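Local structure of putative LacI-family transcriptional regulator (Bacteroides fragilis, 3GBV) at residues D135-F141 / V201-F207. The protein probably regulates transcription as a LacI-family DNA-binding protein, its periplasmic-binding-protein-like domain presumably sensing a small-molecule effector that is not known. Numbering follows the deposited sequence.
Sequences DREIVIF and VKHGITF
Phe141 brings its ring obliquely against the backbone of Gly204, with CE2 4.0 Å from Gly204 CA. Its CG sits beside its own backbone N (chi1 -69°), which turns the ring back along its own strand toward strand 203-206. On the face that Phe141 shares with Val139, Val139 CG1 meets CG2 of Val201 from the loop before the strand, at 3.9 Å, the two side chains crossing at about a right angle. The other face carries Ile140 and Ile205, side by side and pointing the same way. Ile140 also touches Phe207 through its CG2 branch. Three backbone bonds join the strands: Val139 N to His203 O, Ile205 N to Val139 O, and Phe141 N to Ile205 O, the last 2.7 Å long. Phe141 O accepts from Thr206 OG1 at 2.8 Å, above the carbonyl plane, and from a water that in turn accepts from Phe207 N. At the other end, His203 ND1 donates to Asp135 OD2 at 2.9 Å. The acceptor lies in the ring plane, but the carboxylate stands 80° to it. Helix 117-131 packs on Ile138 and Ile205. Parallel strands in the order 173-180, 137-144, 203-206, 227-231, with helices between, form the Rossmann-like lobe of the periplasmic-binding-protein fold, as in LacI-family regulators.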
loop_
_atom_site.group_PDB
_atom_site.type_symbol
_atom_site.label_atom_id
_atom_site.label_comp_id
_atom_site.label_asym_id
_atom_site.label_seq_id
_atom_site.Cartn_x
_atom_site.Cartn_y
_atom_site.Cartn_z
ATOM N N ASP A 135 4.067 21.284 -16.948
ATOM C CA ASP A 135 4.903 22.169 -16.140
ATOM C C ASP A 135 6.295 22.278 -16.756
ATOM O O ASP A 135 6.924 21.271 -17.074
ATOM C CB ASP A 135 5.015 21.615 -14.718
ATOM C CG ASP A 135 4.224 22.422 -13.712
ATOM O OD1 ASP A 135 4.736 23.465 -13.253
ATOM O OD2 ASP A 135 3.090 22.019 -13.388
ATOM N N ARG A 136 6.780 23.501 -16.913
ATOM C CA ARG A 136 8.089 23.706 -17.505
ATOM C C ARG A 136 9.217 23.338 -16.540
ATOM O O ARG A 136 10.314 22.958 -16.962
ATOM C CB ARG A 136 8.225 25.162 -17.963
ATOM C CG ARG A 136 7.241 25.571 -19.066
ATOM C CD ARG A 136 7.659 25.066 -20.452
ATOM N NE ARG A 136 7.584 23.609 -20.603
ATOM C CZ ARG A 136 6.482 22.923 -20.916
ATOM N NH1 ARG A 136 5.328 23.547 -21.115
ATOM N NH2 ARG A 136 6.537 21.602 -21.035
ATOM N N GLU A 137 8.947 23.442 -15.244
ATOM C CA GLU A 137 9.957 23.117 -14.248
ATOM C C GLU A 137 9.360 22.479 -13.012
ATOM O O GLU A 137 8.175 22.627 -12.728
ATOM C CB GLU A 137 10.704 24.376 -13.795
ATOM C CG GLU A 137 11.404 25.154 -14.877
ATOM C CD GLU A 137 12.008 26.441 -14.345
ATOM O OE1 GLU A 137 11.239 27.319 -13.899
ATOM O OE2 GLU A 137 13.249 26.576 -14.364
ATOM N N ILE A 138 10.207 21.776 -12.274
ATOM C CA ILE A 138 9.818 21.147 -11.019
ATOM C C ILE A 138 11.051 21.285 -10.149
ATOM O O ILE A 138 12.137 21.605 -10.649
ATOM C CB ILE A 138 9.429 19.653 -11.205
ATOM C CG1 ILE A 138 10.577 18.859 -11.840
ATOM C CG2 ILE A 138 8.190 19.552 -12.078
ATOM C CD1 ILE A 138 11.605 18.335 -10.847
ATOM N N VAL A 139 10.909 21.072 -8.852
ATOM C CA VAL A 139 12.064 21.212 -7.986
ATOM C C VAL A 139 12.209 20.094 -6.977
ATOM O O VAL A 139 11.225 19.584 -6.445
ATOM C CB VAL A 139 12.031 22.559 -7.233
ATOM C CG1 VAL A 139 10.753 22.665 -6.414
ATOM C CG2 VAL A 139 13.264 22.694 -6.343
ATOM N N ILE A 140 13.455 19.712 -6.738
ATOM C CA ILE A 140 13.787 18.693 -5.760
ATOM C C ILE A 140 14.217 19.446 -4.508
ATOM O O ILE A 140 15.062 20.338 -4.584
ATOM C CB ILE A 140 14.984 17.834 -6.207
ATOM C CG1 ILE A 140 14.632 17.046 -7.468
ATOM C CG2 ILE A 140 15.403 16.915 -5.063
ATOM C CD1 ILE A 140 15.810 16.354 -8.093
ATOM N N PHE A 141 13.637 19.091 -3.365
ATOM C CA PHE A 141 13.983 19.720 -2.099
ATOM C C PHE A 141 14.893 18.787 -1.306
ATOM O O PHE A 141 14.590 17.596 -1.139
ATOM C CB PHE A 141 12.725 19.996 -1.275
ATOM C CG PHE A 141 11.841 21.063 -1.846
ATOM C CD1 PHE A 141 12.178 22.413 -1.711
ATOM C CD2 PHE A 141 10.672 20.726 -2.522
ATOM C CE1 PHE A 141 11.359 23.413 -2.244
ATOM C CE2 PHE A 141 9.847 21.716 -3.058
ATOM C CZ PHE A 141 10.191 23.061 -2.920
ATOM N N VAL A 201 7.370 28.032 -10.490
ATOM C CA VAL A 201 7.416 26.617 -10.114
ATOM C C VAL A 201 6.180 26.246 -9.279
ATOM O O VAL A 201 5.872 26.903 -8.283
ATOM C CB VAL A 201 8.719 26.296 -9.325
ATOM C CG1 VAL A 201 8.770 27.103 -8.049
ATOM C CG2 VAL A 201 8.799 24.807 -9.013
ATOM N N LYS A 202 5.471 25.195 -9.691
ATOM C CA LYS A 202 4.257 24.775 -8.989
ATOM C C LYS A 202 4.287 23.374 -8.367
ATOM O O LYS A 202 3.439 23.043 -7.532
ATOM C CB LYS A 202 3.059 24.883 -9.938
ATOM C CG LYS A 202 2.895 26.274 -10.536
ATOM C CD LYS A 202 1.914 26.303 -11.697
ATOM C CE LYS A 202 0.483 26.454 -11.229
ATOM N NZ LYS A 202 0.080 25.371 -10.287
ATOM N N HIS A 203 5.251 22.550 -8.766
ATOM C CA HIS A 203 5.345 21.204 -8.214
ATOM C C HIS A 203 6.747 20.844 -7.737
ATOM O O HIS A 203 7.740 21.231 -8.357
ATOM C CB HIS A 203 4.848 20.191 -9.243
ATOM C CG HIS A 203 3.390 20.326 -9.545
ATOM N ND1 HIS A 203 2.920 20.847 -10.732
ATOM C CD2 HIS A 203 2.298 20.053 -8.794
ATOM C CE1 HIS A 203 1.599 20.888 -10.697
ATOM N NE2 HIS A 203 1.196 20.414 -9.532
ATOM N N GLY A 204 6.821 20.106 -6.631
ATOM C CA GLY A 204 8.112 19.723 -6.083
ATOM C C GLY A 204 8.125 18.359 -5.423
ATOM O O GLY A 204 7.086 17.720 -5.283
ATOM N N ILE A 205 9.309 17.925 -4.999
ATOM C CA ILE A 205 9.472 16.624 -4.374
ATOM C C ILE A 205 10.727 16.591 -3.509
ATOM O O ILE A 205 11.690 17.306 -3.781
ATOM C CB ILE A 205 9.584 15.511 -5.461
ATOM C CG1 ILE A 205 9.758 14.135 -4.817
ATOM C CG2 ILE A 205 10.781 15.793 -6.384
ATOM C CD1 ILE A 205 9.676 12.997 -5.820
ATOM N N THR A 206 10.696 15.776 -2.456
ATOM C CA THR A 206 11.841 15.589 -1.576
ATOM C C THR A 206 12.020 14.079 -1.369
ATOM O O THR A 206 11.046 13.323 -1.407
ATOM C CB THR A 206 11.644 16.263 -0.198
ATOM O OG1 THR A 206 12.880 16.203 0.527
ATOM C CG2 THR A 206 10.573 15.552 0.616
ATOM N N PHE A 207 13.252 13.638 -1.147
ATOM C CA PHE A 207 13.508 12.212 -0.954
ATOM C C PHE A 207 13.858 11.857 0.473
ATOM O O PHE A 207 14.096 10.694 0.783
ATOM C CB PHE A 207 14.608 11.738 -1.909
ATOM C CG PHE A 207 14.246 11.903 -3.343
ATOM C CD1 PHE A 207 13.234 11.136 -3.908
ATOM C CD2 PHE A 207 14.865 12.877 -4.119
ATOM C CE1 PHE A 207 12.837 11.343 -5.229
ATOM C CE2 PHE A 207 14.479 13.093 -5.435
ATOM C CZ PHE A 207 13.463 12.326 -5.997
HETATM O O HOH W 1 15.637 15.092 -1.343
#